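Local atomic coordinates of lipase, class 3 (Penicillium roqueforti FM164, PDB entry 6L7N), a protein that probably hydrolyses the ester bonds of lipids, as a fungal class 3 lipase of the alpha/beta-hydrolase superfamily. Residues A[3-15]-A[228-240]. Numbering follows the deposited sequence.
Sequences DVSTSELNQFDFW and VTVGASDIKVIDG
Asp3 and Val4, the extended residues leading into the N-terminal helix, are pinned by two backbone hydrogen bonds to the turn and edge strand of 228-240. Asp3 N donates to Ile235 O and Val4 N to Ala232 O, each at 3.0 Å. The turn itself is closed by Asp234 N bonding to Gly231 O and by Asp234 OD2 accepting from Gly231 N. On the other partner, Ser5 and Glu8 form a capping box: Ser5 OG accepts from Glu8 N, while Glu8 OE1 receives Ser5 N and Ser5 OG from opposite faces of its carboxylate.

Behind these polar clasps lies an apolar seam. Val4 CG1, set beside its own backbone N (chi1 -62°), reaches Ile235 CG2 at 4.1 Å and also touches Val237 CG2, whose side chain it crosses at about a right angle. One turn into the helix, Leu9 spreads its fork over the loop: CD2 rests 3.6 Å from Val230 O, whereas CD1 meets Val230 CG1 and Ile235 CD1, both at 4.0 Å. Ile235 CD1 lies at the edge of the Phe12 ring, near its plane, 4.2 Å from Phe12 CD2. With an alanine at Leu9, Val230 and the tip of Ile235 would probably lose their shared apolar cover, opening a gap between helix and loop.

Phe12 carries the seam inward, packing edge-to-face with Tyr220 and Phe196 of the central sheet. Strand 235-238 is the outermost on this side, paired antiparallel with 219-222. The chemistry thus illustrates division of labour: main-chain bonds fix where the N-terminal arm attaches, and branched aliphatic groups seat its helix against the margin of an alpha/beta-hydrolase sheet.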
ATOM      1  N   ASP A   3     -19.526  -8.958   2.158  1.00 17.13           N
ATOM      2  CA  ASP A   3     -19.437  -8.384   3.495  1.00 23.51           C
ATOM      3  C   ASP A   3     -18.203  -8.868   4.239  1.00 17.46           C
ATOM      4  O   ASP A   3     -17.572  -9.856   3.851  1.00 19.32           O
ATOM      5  CB  ASP A   3     -20.686  -8.726   4.308  1.00 18.70           C
ATOM      6  CG  ASP A   3     -21.953  -8.205   3.672  1.00 26.86           C
ATOM      7  OD1 ASP A   3     -21.962  -7.968   2.443  1.00 30.73           O
ATOM      8  OD2 ASP A   3     -22.946  -8.036   4.406  1.00 27.17           O
ATOM      9  N   VAL A   4     -17.869  -8.167   5.323  1.00 11.80           N
ATOM     10  CA  VAL A   4     -16.799  -8.561   6.224  1.00 11.96           C
ATOM     11  C   VAL A   4     -17.313  -8.426   7.650  1.00 14.35           C
ATOM     12  O   VAL A   4     -18.408  -7.925   7.895  1.00 15.35           O
ATOM     13  CB  VAL A   4     -15.518  -7.722   6.026  1.00 14.08           C
ATOM     14  CG1 VAL A   4     -14.965  -7.931   4.614  1.00 20.53           C
ATOM     15  CG2 VAL A   4     -15.788  -6.254   6.304  1.00  8.72           C
ATOM     16  N   SER A   5     -16.497  -8.873   8.596  1.00 17.66           N
ATOM     17  CA  SER A   5     -16.867  -8.755   9.995  1.00 18.62           C
ATOM     18  C   SER A   5     -16.491  -7.377  10.535  1.00 27.66           C
ATOM     19  O   SER A   5     -15.646  -6.663   9.983  1.00 20.38           O
ATOM     20  CB  SER A   5     -16.196  -9.848  10.818  1.00 19.32           C
ATOM     21  OG  SER A   5     -14.805  -9.614  10.921  1.00 24.86           O
ATOM     22  N   THR A   6     -17.145  -6.998  11.632  1.00 19.64           N
ATOM     23  CA  THR A   6     -16.822  -5.724  12.263  1.00 22.07           C
ATOM     24  C   THR A   6     -15.346  -5.645  12.633  1.00 20.51           C
ATOM     25  O   THR A   6     -14.716  -4.597  12.464  1.00 23.99           O
ATOM     26  CB  THR A   6     -17.715  -5.512  13.489  1.00 23.55           C
ATOM     27  OG1 THR A   6     -19.032  -5.154  13.046  1.00 24.65           O
ATOM     28  CG2 THR A   6     -17.167  -4.405  14.374  1.00 21.77           C
ATOM     29  N   SER A   7     -14.766  -6.752  13.103  1.00 20.40           N
ATOM     30  CA  SER A   7     -13.352  -6.756  13.481  1.00 24.82           C
ATOM     31  C   SER A   7     -12.451  -6.504  12.276  1.00 23.09           C
ATOM     32  O   SER A   7     -11.503  -5.704  12.339  1.00 19.18           O
ATOM     33  CB  SER A   7     -12.993  -8.089  14.127  1.00 22.35           C
ATOM     34  OG  SER A   7     -11.590  -8.246  14.209  1.00 29.01           O
ATOM     35  N   GLU A   8     -12.712  -7.215  11.178  1.00 16.29           N
ATOM     36  CA  GLU A   8     -11.965  -6.987   9.944  1.00 20.11           C
ATOM     37  C   GLU A   8     -12.107  -5.543   9.482  1.00 17.37           C
ATOM     38  O   GLU A   8     -11.122  -4.904   9.088  1.00 20.41           O
ATOM     39  CB  GLU A   8     -12.445  -7.953   8.861  1.00 18.58           C
ATOM     40  CG  GLU A   8     -11.973  -9.378   9.079  1.00 18.68           C
ATOM     41  CD  GLU A   8     -12.744 -10.383   8.254  1.00 22.86           C
ATOM     42  OE1 GLU A   8     -13.980 -10.464   8.410  1.00 24.57           O
ATOM     43  OE2 GLU A   8     -12.107 -11.093   7.452  1.00 25.83           O
ATOM     44  N   LEU A   9     -13.332  -5.014   9.521  1.00 12.41           N
ATOM     45  CA  LEU A   9     -13.557  -3.628   9.120  1.00 21.22           C
ATOM     46  C   LEU A   9     -12.770  -2.662   9.997  1.00 20.23           C
ATOM     47  O   LEU A   9     -12.192  -1.690   9.499  1.00 15.81           O
ATOM     48  CB  LEU A   9     -15.051  -3.308   9.173  1.00 16.97           C
ATOM     49  CG  LEU A   9     -15.422  -1.866   8.838  1.00 20.60           C
ATOM     50  CD1 LEU A   9     -15.125  -1.562   7.373  1.00 26.45           C
ATOM     51  CD2 LEU A   9     -16.877  -1.581   9.175  1.00 24.26           C
ATOM     52  N   ASN A  10     -12.743  -2.903  11.308  1.00 17.26           N
ATOM     53  CA  ASN A  10     -11.974  -2.044  12.203  1.00 19.44           C
ATOM     54  C   ASN A  10     -10.498  -2.051  11.822  1.00 17.17           C
ATOM     55  O   ASN A  10      -9.856  -0.991  11.738  1.00 17.53           O
ATOM     56  CB  ASN A  10     -12.161  -2.501  13.651  1.00 22.65           C
ATOM     57  CG  ASN A  10     -13.582  -2.311  14.153  1.00 28.99           C
ATOM     58  OD1 ASN A  10     -14.381  -1.588  13.554  1.00 29.88           O
ATOM     59  ND2 ASN A  10     -13.907  -2.969  15.265  1.00 29.66           N
ATOM     60  N   GLN A  11      -9.944  -3.242  11.565  1.00 16.72           N
ATOM     61  CA  GLN A  11      -8.550  -3.315  11.126  1.00 18.10           C
ATOM     62  C   GLN A  11      -8.328  -2.551   9.821  1.00 12.10           C
ATOM     63  O   GLN A  11      -7.333  -1.819   9.675  1.00 11.28           O
ATOM     64  CB  GLN A  11      -8.125  -4.774  10.979  1.00 20.12           C
ATOM     65  CG  GLN A  11      -8.011  -5.473  12.308  1.00 20.03           C
ATOM     66  CD  GLN A  11      -7.845  -6.963  12.188  1.00 35.70           C
ATOM     67  OE1 GLN A  11      -6.732  -7.463  12.007  1.00 39.24           O
ATOM     68  NE2 GLN A  11      -8.958  -7.692  12.280  1.00 35.16           N
ATOM     69  N   PHE A  12      -9.250  -2.706   8.864  1.00 12.93           N
ATOM     70  CA  PHE A  12      -9.061  -2.086   7.556  1.00 11.42           C
ATOM     71  C   PHE A  12      -9.138  -0.564   7.658  1.00  9.89           C
ATOM     72  O   PHE A  12      -8.334   0.145   7.036  1.00 12.40           O
ATOM     73  CB  PHE A  12     -10.098  -2.618   6.559  1.00  9.51           C
ATOM     74  CG  PHE A  12     -10.071  -4.123   6.372  1.00  7.78           C
ATOM     75  CD1 PHE A  12      -8.938  -4.872   6.688  1.00  9.90           C
ATOM     76  CD2 PHE A  12     -11.183  -4.782   5.875  1.00 10.87           C
ATOM     77  CE1 PHE A  12      -8.921  -6.256   6.514  1.00 11.44           C
ATOM     78  CE2 PHE A  12     -11.171  -6.177   5.690  1.00  8.36           C
ATOM     79  CZ  PHE A  12     -10.043  -6.904   6.011  1.00 10.10           C
ATOM     80  N   ASP A  13     -10.092  -0.042   8.447  1.00 12.80           N
ATOM     81  CA  ASP A  13     -10.166   1.399   8.703  1.00 15.66           C
ATOM     82  C   ASP A  13      -8.957   1.912   9.452  1.00 12.93           C
ATOM     83  O   ASP A  13      -8.710   3.123   9.436  1.00 13.87           O
ATOM     84  CB  ASP A  13     -11.373   1.815   9.554  1.00 21.37           C
ATOM     85  CG  ASP A  13     -12.647   1.190   9.119  1.00 31.07           C
ATOM     86  OD1 ASP A  13     -12.763   0.849   7.931  1.00 37.00           O
ATOM     87  OD2 ASP A  13     -13.572   1.106   9.960  1.00 29.89           O
ATOM     88  N   PHE A  14      -8.259   1.042  10.184  1.00 10.95           N
ATOM     89  CA  PHE A  14      -7.145   1.513  10.996  1.00 13.35           C
ATOM     90  C   PHE A  14      -5.867   1.649  10.177  1.00 13.09           C
ATOM     91  O   PHE A  14      -5.232   2.711  10.170  1.00  9.42           O
ATOM     92  CB  PHE A  14      -6.923   0.566  12.176  1.00 14.92           C
ATOM     93  CG  PHE A  14      -5.667   0.847  12.953  1.00 12.76           C
ATOM     94  CD1 PHE A  14      -5.534   2.015  13.683  1.00 14.19           C
ATOM     95  CD2 PHE A  14      -4.621  -0.055  12.957  1.00 11.65           C
ATOM     96  CE1 PHE A  14      -4.379   2.273  14.399  1.00 16.11           C
ATOM     97  CE2 PHE A  14      -3.466   0.202  13.666  1.00  8.72           C
ATOM     98  CZ  PHE A  14      -3.347   1.367  14.391  1.00 11.78           C
ATOM     99  N   TRP A  15      -5.468   0.581   9.478  1.00 11.90           N
ATOM    100  CA  TRP A  15      -4.134   0.602   8.869  1.00 11.22           C
ATOM    101  C   TRP A  15      -4.040   1.631   7.747  1.00  8.36           C
ATOM    102  O   TRP A  15      -2.948   2.145   7.462  1.00  7.76           O
ATOM    103  CB  TRP A  15      -3.746  -0.791   8.374  1.00  9.55           C
ATOM    104  CG  TRP A  15      -3.565  -1.745   9.505  1.00  7.56           C
ATOM    105  CD1 TRP A  15      -4.385  -2.783   9.844  1.00 11.73           C
ATOM    106  CD2 TRP A  15      -2.502  -1.741  10.476  1.00  7.62           C
ATOM    107  NE1 TRP A  15      -3.899  -3.429  10.959  1.00 13.22           N
ATOM    108  CE2 TRP A  15      -2.748  -2.806  11.368  1.00 11.40           C
ATOM    109  CE3 TRP A  15      -1.371  -0.943  10.672  1.00 10.53           C
ATOM    110  CZ2 TRP A  15      -1.896  -3.096  12.444  1.00  9.63           C
ATOM    111  CZ3 TRP A  15      -0.528  -1.229  11.747  1.00 10.35           C
ATOM    112  CH2 TRP A  15      -0.795  -2.298  12.611  1.00 10.96           C
ATOM    113  N   VAL A 228     -18.287   8.434   2.008  1.00 16.75           N
ATOM    114  CA  VAL A 228     -19.269   7.587   2.682  1.00 22.93           C
ATOM    115  C   VAL A 228     -18.570   6.751   3.740  1.00 25.29           C
ATOM    116  O   VAL A 228     -17.481   6.210   3.510  1.00 24.67           O
ATOM    117  CB  VAL A 228     -20.002   6.683   1.676  1.00 26.73           C
ATOM    118  CG1 VAL A 228     -20.854   5.636   2.387  1.00 32.15           C
ATOM    119  CG2 VAL A 228     -20.826   7.524   0.744  1.00 33.43           C
ATOM    120  N   THR A 229     -19.195   6.645   4.908  1.00 22.05           N
ATOM    121  CA  THR A 229     -18.730   5.685   5.893  1.00 31.03           C
ATOM    122  C   THR A 229     -18.846   4.284   5.311  1.00 24.47           C
ATOM    123  O   THR A 229     -19.864   3.928   4.715  1.00 28.10           O
ATOM    124  CB  THR A 229     -19.544   5.790   7.183  1.00 33.77           C
ATOM    125  OG1 THR A 229     -20.698   4.944   7.088  1.00 41.67           O
ATOM    126  CG2 THR A 229     -19.982   7.226   7.431  1.00 26.58           C
ATOM    127  N   VAL A 230     -17.798   3.497   5.462  1.00 25.20           N
ATOM    128  CA  VAL A 230     -17.793   2.132   4.957  1.00 23.51           C
ATOM    129  C   VAL A 230     -18.414   1.234   6.018  1.00 18.05           C
ATOM    130  O   VAL A 230     -17.915   1.160   7.146  1.00 25.90           O
ATOM    131  CB  VAL A 230     -16.372   1.675   4.606  1.00 15.08           C
ATOM    132  CG1 VAL A 230     -16.408   0.275   4.030  1.00 20.17           C
ATOM    133  CG2 VAL A 230     -15.726   2.662   3.628  1.00 25.90           C
ATOM    134  N   GLY A 231     -19.515   0.562   5.661  1.00 23.46           N
ATOM    135  CA  GLY A 231     -20.117  -0.415   6.545  1.00 23.69           C
ATOM    136  C   GLY A 231     -19.564  -1.818   6.320  1.00 25.48           C
ATOM    137  O   GLY A 231     -18.862  -2.091   5.349  1.00 22.44           O
ATOM    138  N   ALA A 232     -19.894  -2.719   7.254  1.00 21.80           N
ATOM    139  CA  ALA A 232     -19.526  -4.122   7.081  1.00 16.90           C
ATOM    140  C   ALA A 232     -20.097  -4.691   5.791  1.00 17.53           C
ATOM    141  O   ALA A 232     -19.514  -5.604   5.198  1.00 18.22           O
ATOM    142  CB  ALA A 232     -20.001  -4.944   8.284  1.00 23.91           C
ATOM    143  N   SER A 233     -21.219  -4.152   5.325  1.00 18.46           N
ATOM    144  CA  SER A 233     -21.835  -4.607   4.086  1.00 19.99           C
ATOM    145  C   SER A 233     -21.333  -3.861   2.855  1.00 17.47           C
ATOM    146  O   SER A 233     -21.842  -4.099   1.762  1.00 21.28           O
ATOM    147  CB  SER A 233     -23.351  -4.467   4.175  1.00 17.85           C
ATOM    148  OG  SER A 233     -23.689  -3.117   4.440  1.00 22.93           O
ATOM    149  N   ASP A 234     -20.346  -2.978   2.997  1.00 15.21           N
ATOM    150  CA  ASP A 234     -19.865  -2.190   1.867  1.00 14.28           C
ATOM    151  C   ASP A 234     -18.560  -2.721   1.270  1.00 15.20           C
ATOM    152  O   ASP A 234     -17.940  -2.037   0.446  1.00 11.82           O
ATOM    153  CB  ASP A 234     -19.691  -0.731   2.286  1.00 18.83           C
ATOM    154  CG  ASP A 234     -21.017  -0.055   2.574  1.00 20.23           C
ATOM    155  OD1 ASP A 234     -21.962  -0.240   1.774  1.00 21.04           O
ATOM    156  OD2 ASP A 234     -21.112   0.636   3.609  1.00 26.35           O
ATOM    157  N   ILE A 235     -18.124  -3.912   1.666  1.00 16.42           N
ATOM    158  CA  ILE A 235     -16.895  -4.505   1.146  1.00 13.61           C
ATOM    159  C   ILE A 235     -17.222  -5.899   0.629  1.00 16.94           C
ATOM    160  O   ILE A 235     -17.753  -6.735   1.371  1.00 15.69           O
ATOM    161  CB  ILE A 235     -15.786  -4.566   2.210  1.00 11.57           C
ATOM    162  CG1 ILE A 235     -15.509  -3.172   2.785  1.00 13.31           C
ATOM    163  CG2 ILE A 235     -14.506  -5.126   1.600  1.00 12.44           C
ATOM    164  CD1 ILE A 235     -14.403  -3.152   3.805  1.00 17.85           C
ATOM    165  N   LYS A 236     -16.921  -6.142  -0.643  1.00 14.19           N
ATOM    166  CA  LYS A 236     -17.036  -7.450  -1.267  1.00 13.18           C
ATOM    167  C   LYS A 236     -15.646  -8.045  -1.439  1.00 14.08           C
ATOM    168  O   LYS A 236     -14.697  -7.339  -1.780  1.00 14.53           O
ATOM    169  CB  LYS A 236     -17.727  -7.338  -2.632  1.00 11.95           C
ATOM    170  CG  LYS A 236     -18.957  -6.450  -2.636  1.00 18.27           C
ATOM    171  CD  LYS A 236     -20.107  -7.095  -3.389  1.00 24.50           C
ATOM    172  CE  LYS A 236     -21.162  -6.055  -3.753  1.00 26.43           C
ATOM    173  NZ  LYS A 236     -21.363  -5.061  -2.648  1.00 32.52           N
ATOM    174  N   VAL A 237     -15.510  -9.342  -1.187  1.00 10.91           N
ATOM    175  CA  VAL A 237     -14.217 -10.002  -1.328  1.00  9.90           C
ATOM    176  C   VAL A 237     -14.230 -10.783  -2.637  1.00 10.51           C
ATOM    177  O   VAL A 237     -15.116 -11.615  -2.872  1.00 11.57           O
ATOM    178  CB  VAL A 237     -13.907 -10.892  -0.113  1.00  9.21           C
ATOM    179  CG1 VAL A 237     -12.453 -11.343  -0.134  1.00 15.45           C
ATOM    180  CG2 VAL A 237     -14.179 -10.115   1.158  1.00 12.82           C
ATOM    181  N   ILE A 238     -13.285 -10.470  -3.520  1.00 12.58           N
ATOM    182  CA  ILE A 238     -13.190 -11.092  -4.841  1.00 11.30           C
ATOM    183  C   ILE A 238     -11.950 -11.975  -4.847  1.00 14.54           C
ATOM    184  O   ILE A 238     -10.847 -11.508  -4.538  1.00 12.10           O
ATOM    185  CB  ILE A 238     -13.148 -10.039  -5.955  1.00 11.86           C
ATOM    186  CG1 ILE A 238     -14.485  -9.304  -6.021  1.00 19.81           C
ATOM    187  CG2 ILE A 238     -12.871 -10.675  -7.295  1.00  8.37           C
ATOM    188  CD1 ILE A 238     -14.413  -7.912  -5.537  1.00 16.06           C
ATOM    189  N   ASP A 239     -12.124 -13.255  -5.184  1.00 12.04           N
ATOM    190  CA  ASP A 239     -11.060 -14.234  -4.966  1.00 13.11           C
ATOM    191  C   ASP A 239     -10.140 -14.444  -6.167  1.00 14.75           C
ATOM    192  O   ASP A 239      -9.141 -15.158  -6.039  1.00 16.00           O
ATOM    193  CB  ASP A 239     -11.662 -15.572  -4.524  1.00 12.81           C
ATOM    194  CG  ASP A 239     -12.557 -15.422  -3.302  1.00 17.55           C
ATOM    195  OD1 ASP A 239     -12.345 -14.456  -2.545  1.00 16.75           O
ATOM    196  OD2 ASP A 239     -13.457 -16.265  -3.088  1.00 30.21           O
ATOM    197  N   GLY A 240     -10.420 -13.841  -7.313  1.00 11.86           N
ATOM    198  CA  GLY A 240      -9.521 -13.961  -8.450  1.00 12.81           C
ATOM    199  C   GLY A 240      -9.519 -12.684  -9.258  1.00 11.10           C
ATOM    200  O   GLY A 240     -10.531 -11.987  -9.340  1.00 12.71           O
TER